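Local atomic coordinates of ABC transporter ATP-binding protein (Leptospira interrogans serovar Copenhageni, PDB entry 4HZI), a protein that probably binds and hydrolyses ATP as the ATPase subunit of an orphan ABC transporter involved in manganese utilization and tolerance. Residues Tyr241-His254 and Ile258-Asp272. Residues are numbered along the deposited sequence; the frame is centred on the assembly and turned at random.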
loop_
_atom_site.group_PDB
_atom_site.type_symbol
_atom_site.label_atom_id
_atom_site.label_comp_id
_atom_site.label_asym_id
_atom_site.label_seq_id
_atom_site.Cartn_x
_atom_site.Cartn_y
_atom_site.Cartn_z
ATOM N N TYR A 241 11.356 -1.499 -17.228
ATOM C CA TYR A 241 11.476 -0.039 -17.033
ATOM C C TYR A 241 12.929 0.367 -17.127
ATOM O O TYR A 241 13.782 -0.077 -16.352
ATOM C CB TYR A 241 10.791 0.408 -15.709
ATOM C CG TYR A 241 9.320 0.461 -15.993
ATOM C CD1 TYR A 241 8.743 1.567 -16.613
ATOM C CD2 TYR A 241 8.510 -0.656 -15.757
ATOM C CE1 TYR A 241 7.400 1.549 -16.994
ATOM C CE2 TYR A 241 7.177 -0.674 -16.145
ATOM C CZ TYR A 241 6.614 0.397 -16.748
ATOM O OH TYR A 241 5.263 0.318 -17.124
ATOM N N SER A 242 13.235 1.186 -18.114
ATOM C CA SER A 242 14.634 1.537 -18.382
ATOM C C SER A 242 15.032 2.978 -18.024
ATOM O O SER A 242 16.219 3.317 -18.029
ATOM C CB SER A 242 14.900 1.318 -19.875
ATOM O OG SER A 242 14.241 2.304 -20.662
ATOM N N LYS A 243 14.051 3.830 -17.748
ATOM C CA LYS A 243 14.271 5.272 -17.457
ATOM C C LYS A 243 13.470 5.587 -16.214
ATOM O O LYS A 243 12.452 4.924 -15.948
ATOM C CB LYS A 243 13.701 6.157 -18.553
ATOM C CG LYS A 243 14.234 5.940 -19.951
ATOM C CD LYS A 243 15.609 6.559 -20.087
ATOM C CE LYS A 243 15.518 8.072 -20.175
ATOM N NZ LYS A 243 16.495 8.585 -21.175
ATOM N N ALA A 244 13.877 6.614 -15.474
ATOM C CA ALA A 244 13.101 7.016 -14.295
ATOM C C ALA A 244 13.183 8.526 -14.117
ATOM O O ALA A 244 14.109 9.222 -14.595
ATOM C CB ALA A 244 13.582 6.323 -13.071
ATOM N N VAL A 245 12.182 9.009 -13.417
ATOM C CA VAL A 245 12.131 10.364 -12.934
ATOM C C VAL A 245 11.899 10.246 -11.426
ATOM O O VAL A 245 10.946 9.563 -10.997
ATOM C CB VAL A 245 10.909 11.096 -13.551
ATOM C CG1 VAL A 245 10.745 12.510 -12.978
ATOM C CG2 VAL A 245 10.996 11.174 -15.050
ATOM N N LEU A 246 12.716 10.914 -10.613
ATOM C CA LEU A 246 12.602 10.868 -9.164
ATOM C C LEU A 246 11.995 12.231 -8.756
ATOM O O LEU A 246 12.483 13.273 -9.206
ATOM C CB LEU A 246 13.965 10.730 -8.490
ATOM C CG LEU A 246 14.834 9.541 -8.873
ATOM C CD1 LEU A 246 16.113 9.568 -8.047
ATOM C CD2 LEU A 246 14.144 8.185 -8.696
ATOM N N LEU A 247 10.872 12.173 -8.039
ATOM C CA LEU A 247 10.079 13.344 -7.719
ATOM C C LEU A 247 9.967 13.506 -6.213
ATOM O O LEU A 247 9.639 12.575 -5.500
ATOM C CB LEU A 247 8.655 13.208 -8.289
ATOM C CG LEU A 247 7.889 14.519 -8.459
ATOM C CD1 LEU A 247 8.302 15.413 -9.611
ATOM C CD2 LEU A 247 6.379 14.249 -8.522
ATOM N N LYS A 248 10.234 14.729 -5.743
ATOM C CA LYS A 248 10.251 15.047 -4.331
ATOM C C LYS A 248 9.799 16.505 -4.160
ATOM O O LYS A 248 10.388 17.413 -4.733
ATOM C CB LYS A 248 11.672 14.907 -3.818
ATOM C CG LYS A 248 11.840 15.077 -2.328
ATOM C CD LYS A 248 13.352 15.221 -2.064
ATOM C CE LYS A 248 13.675 15.131 -0.592
ATOM N NZ LYS A 248 15.141 15.315 -0.415
ATOM N N GLU A 249 8.678 16.663 -3.473
ATOM C CA GLU A 249 8.125 18.042 -3.215
ATOM C C GLU A 249 7.922 18.837 -4.499
ATOM O O GLU A 249 8.272 19.996 -4.616
ATOM C CB GLU A 249 9.029 18.746 -2.216
ATOM C CG GLU A 249 8.972 18.145 -0.824
ATOM C CD GLU A 249 7.953 18.830 0.085
ATOM O OE1 GLU A 249 6.721 18.660 -0.119
ATOM O OE2 GLU A 249 8.393 19.551 1.010
ATOM N N GLY A 250 7.357 18.185 -5.512
ATOM C CA GLY A 250 7.140 18.775 -6.804
ATOM C C GLY A 250 8.298 19.045 -7.725
ATOM O O GLY A 250 8.127 19.684 -8.760
ATOM N N LYS A 251 9.472 18.538 -7.389
ATOM C CA LYS A 251 10.651 18.791 -8.201
ATOM C C LYS A 251 11.310 17.493 -8.616
ATOM O O LYS A 251 11.292 16.529 -7.882
ATOM C CB LYS A 251 11.730 19.521 -7.387
ATOM C CG LYS A 251 11.224 20.812 -6.790
ATOM C CD LYS A 251 12.318 21.857 -6.857
ATOM C CE LYS A 251 12.918 22.093 -5.513
ATOM N NZ LYS A 251 12.019 22.984 -4.733
ATOM N N VAL A 252 11.922 17.544 -9.781
ATOM C CA VAL A 252 12.652 16.396 -10.300
ATOM C C VAL A 252 14.039 16.395 -9.640
ATOM O O VAL A 252 14.795 17.344 -9.854
ATOM C CB VAL A 252 12.740 16.479 -11.808
ATOM C CG1 VAL A 252 13.662 15.400 -12.378
ATOM C CG2 VAL A 252 11.390 16.330 -12.429
ATOM N N ILE A 253 14.313 15.370 -8.832
ATOM C CA ILE A 253 15.595 15.122 -8.112
ATOM C C ILE A 253 16.622 14.567 -9.159
ATOM O O ILE A 253 17.792 14.969 -9.183
ATOM C CB ILE A 253 15.355 14.099 -6.942
ATOM C CG1 ILE A 253 14.611 14.739 -5.768
ATOM C CG2 ILE A 253 16.624 13.500 -6.358
ATOM C CD1 ILE A 253 14.865 16.227 -5.617
ATOM N N HIS A 254 16.161 13.690 -10.048
ATOM C CA HIS A 254 16.991 13.169 -11.150
ATOM C C HIS A 254 16.074 12.568 -12.231
ATOM O O HIS A 254 14.955 12.105 -11.922
ATOM C CB HIS A 254 18.050 12.126 -10.649
ATOM C CG HIS A 254 19.230 12.035 -11.581
ATOM N ND1 HIS A 254 19.340 11.076 -12.564
ATOM C CD2 HIS A 254 20.276 12.877 -11.767
ATOM C CE1 HIS A 254 20.435 11.298 -13.277
ATOM N NE2 HIS A 254 21.009 12.394 -12.824
ATOM N N ILE A 258 17.511 4.298 -15.676
ATOM C CA ILE A 258 17.127 3.879 -14.337
ATOM C C ILE A 258 18.347 3.507 -13.461
ATOM O O ILE A 258 18.370 3.785 -12.299
ATOM C CB ILE A 258 16.063 2.797 -14.415
ATOM C CG1 ILE A 258 15.384 2.581 -13.059
ATOM C CG2 ILE A 258 16.652 1.494 -15.021
ATOM C CD1 ILE A 258 14.143 1.716 -13.204
ATOM N N GLU A 259 19.386 2.893 -14.009
ATOM C CA GLU A 259 20.571 2.566 -13.170
ATOM C C GLU A 259 21.259 3.813 -12.627
ATOM O O GLU A 259 21.857 3.789 -11.546
ATOM C CB GLU A 259 21.651 1.718 -13.911
ATOM C CG GLU A 259 21.176 0.815 -15.037
ATOM C CD GLU A 259 21.033 1.560 -16.380
ATOM O OE1 GLU A 259 22.045 1.798 -17.132
ATOM O OE2 GLU A 259 19.874 1.899 -16.697
ATOM N N GLU A 260 21.191 4.905 -13.380
ATOM C CA GLU A 260 21.757 6.186 -12.953
ATOM C C GLU A 260 20.871 6.769 -11.885
ATOM O O GLU A 260 21.359 7.268 -10.864
ATOM C CB GLU A 260 21.792 7.111 -14.190
ATOM C CG GLU A 260 22.445 8.481 -14.025
ATOM C CD GLU A 260 22.397 9.268 -15.310
ATOM O OE1 GLU A 260 23.282 9.057 -16.169
ATOM O OE2 GLU A 260 21.453 10.118 -15.514
ATOM N N CYS A 261 19.538 6.714 -12.079
ATOM C CA CYS A 261 18.655 7.263 -11.038
ATOM C C CYS A 261 18.661 6.473 -9.757
ATOM O O CYS A 261 18.498 7.039 -8.686
ATOM C CB CYS A 261 17.210 7.307 -11.493
ATOM S SG CYS A 261 16.929 8.394 -12.824
ATOM N N PHE A 262 18.798 5.147 -9.865
ATOM C CA PHE A 262 18.635 4.285 -8.709
ATOM C C PHE A 262 19.949 3.925 -8.052
ATOM O O PHE A 262 20.065 2.851 -7.485
ATOM C CB PHE A 262 17.867 3.021 -9.059
ATOM C CG PHE A 262 16.361 3.214 -9.209
ATOM C CD1 PHE A 262 15.803 4.453 -9.382
ATOM C CD2 PHE A 262 15.530 2.122 -9.140
ATOM C CE1 PHE A 262 14.426 4.602 -9.550
ATOM C CE2 PHE A 262 14.154 2.252 -9.300
ATOM C CZ PHE A 262 13.600 3.497 -9.512
ATOM N N THR A 263 20.906 4.844 -8.061
ATOM C CA THR A 263 22.110 4.685 -7.229
ATOM C C THR A 263 21.764 5.000 -5.778
ATOM O O THR A 263 20.794 5.710 -5.504
ATOM C CB THR A 263 23.211 5.677 -7.627
ATOM O OG1 THR A 263 22.719 7.001 -7.477
ATOM C CG2 THR A 263 23.684 5.439 -9.048
ATOM N N GLU A 264 22.518 4.425 -4.845
ATOM C CA GLU A 264 22.369 4.764 -3.443
ATOM C C GLU A 264 22.371 6.258 -3.207
ATOM O O GLU A 264 21.550 6.792 -2.451
ATOM C CB GLU A 264 23.422 4.012 -2.613
ATOM C CG GLU A 264 23.555 4.513 -1.188
ATOM C CD GLU A 264 24.553 3.704 -0.350
ATOM O OE1 GLU A 264 25.209 2.789 -0.889
ATOM O OE2 GLU A 264 24.662 3.991 0.866
ATOM N N LYS A 265 23.259 7.002 -3.875
ATOM C CA LYS A 265 23.274 8.442 -3.665
ATOM C C LYS A 265 21.990 9.200 -4.057
ATOM O O LYS A 265 21.496 10.046 -3.305
ATOM C CB LYS A 265 24.446 9.103 -4.418
ATOM C CG LYS A 265 24.724 10.510 -3.914
ATOM C CD LYS A 265 24.739 11.553 -5.027
ATOM C CE LYS A 265 24.617 12.974 -4.473
ATOM N NZ LYS A 265 23.979 13.910 -5.447
ATOM N N ASN A 266 21.497 8.913 -5.259
ATOM C CA ASN A 266 20.279 9.554 -5.786
ATOM C C ASN A 266 19.023 9.129 -4.963
ATOM O O ASN A 266 18.208 9.985 -4.652
ATOM C CB ASN A 266 20.092 9.249 -7.251
ATOM C CG ASN A 266 20.999 10.123 -8.164
ATOM O OD1 ASN A 266 21.302 11.257 -7.829
ATOM N ND2 ASN A 266 21.433 9.582 -9.261
ATOM N N LEU A 267 18.946 7.847 -4.587
ATOM C CA LEU A 267 17.850 7.402 -3.720
ATOM C C LEU A 267 17.945 7.951 -2.287
ATOM O O LEU A 267 16.921 8.296 -1.678
ATOM C CB LEU A 267 17.727 5.881 -3.728
ATOM C CG LEU A 267 17.318 5.309 -5.071
ATOM C CD1 LEU A 267 17.108 3.817 -4.980
ATOM C CD2 LEU A 267 16.068 5.968 -5.641
ATOM N N GLU A 268 19.159 8.062 -1.739
ATOM C CA GLU A 268 19.309 8.705 -0.415
ATOM C C GLU A 268 18.916 10.179 -0.493
ATOM O O GLU A 268 18.372 10.735 0.437
ATOM C CB GLU A 268 20.736 8.515 0.156
ATOM C CG GLU A 268 21.071 7.053 0.483
ATOM C CD GLU A 268 22.482 6.794 0.987
ATOM O OE1 GLU A 268 23.364 7.670 0.814
ATOM O OE2 GLU A 268 22.722 5.676 1.518
ATOM N N ASP A 269 19.133 10.814 -1.643
ATOM C CA ASP A 269 18.708 12.175 -1.827
ATOM C C ASP A 269 17.182 12.223 -1.893
ATOM O O ASP A 269 16.552 13.095 -1.314
ATOM C CB ASP A 269 19.315 12.780 -3.093
ATOM C CG ASP A 269 19.009 14.255 -3.251
ATOM O OD1 ASP A 269 18.545 14.871 -2.279
ATOM O OD2 ASP A 269 19.229 14.809 -4.355
ATOM N N LEU A 270 16.571 11.226 -2.524
ATOM C CA LEU A 270 15.126 11.191 -2.600
ATOM C C LEU A 270 14.463 10.916 -1.205
ATOM O O LEU A 270 13.467 11.505 -0.874
ATOM C CB LEU A 270 14.699 10.088 -3.587
ATOM C CG LEU A 270 13.227 9.892 -3.805
ATOM C CD1 LEU A 270 12.575 11.132 -4.377
ATOM C CD2 LEU A 270 13.000 8.688 -4.708
ATOM N N TYR A 271 15.007 9.962 -0.495
ATOM C CA TYR A 271 14.379 9.405 0.683
ATOM C C TYR A 271 14.945 10.017 1.977
ATOM O O TYR A 271 14.362 9.820 3.054
ATOM C CB TYR A 271 14.546 7.896 0.682
ATOM C CG TYR A 271 13.602 7.246 -0.286
ATOM C CD1 TYR A 271 12.240 7.270 -0.073
ATOM C CD2 TYR A 271 14.065 6.654 -1.450
ATOM C CE1 TYR A 271 11.351 6.720 -0.956
ATOM C CE2 TYR A 271 13.177 6.068 -2.333
ATOM C CZ TYR A 271 11.818 6.076 -2.087
ATOM O OH TYR A 271 10.943 5.490 -3.015
ATOM N N ASP A 272 16.055 10.749 1.873
ATOM C CA ASP A 272 16.654 11.439 3.043
ATOM C C ASP A 272 17.195 10.525 4.158
ATOM O O ASP A 272 17.344 10.954 5.306
ATOM C CB ASP A 272 15.629 12.417 3.637
ATOM C CG ASP A 272 15.279 13.551 2.701
ATOM O OD1 ASP A 272 16.172 14.096 2.000
ATOM O OD2 ASP A 272 14.092 13.928 2.680
HETATM O O HOH W 1 18.427 2.029 -18.779
#
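K248 grips the C-terminal end of helix 264-271 through two bonds. Its NZ donates to D269 O at 2.8 Å, almost in line with the carbonyl, and forms a salt bridge with D272 OD1 at 2.9 Å on the syn side, tilted 25° out of the carboxylate plane. With CG anti to the backbone N (chi1 -174°) and the chain extended beyond it, lysine is long enough to span from strand to helix, and its positive charge probably suits the C-terminal end of a helix, where carbonyls point outward and the dipole is negative. D272 OD2 pairs with R68, so one aspartate probably balances two cations.

At the far end, I258 N donates to S242 O at 2.9 Å, tying the first turn of helix 258-261 to the residue just before strand 243-248. A water donates to both S242 O and E259 OE2.

Between these anchors the packing is largely apolar, with a polar patch around H254. L246 sets CD2 against the edge of the F262 ring, 3.7 Å from CE1, while CD1 lies 3.5 Å from C261 O. The short side chain of A244 lets C261 SG come within 3.9 Å of its CB, and the same SG meets the H254 ring at its edge. N266 ND2 lies over one face of that imidazole, 4.0 Å from CG, and is held there by its bond to E260 O. L270 CD1 fits against L247 O and K248 CB.

Two short helices thus cover one face of the hairpin edging the nucleotide-binding domain's mixed sheet, with L246 and L270, joined by A244, C261 and F262, filling the middle and polar bonds fixing both ends.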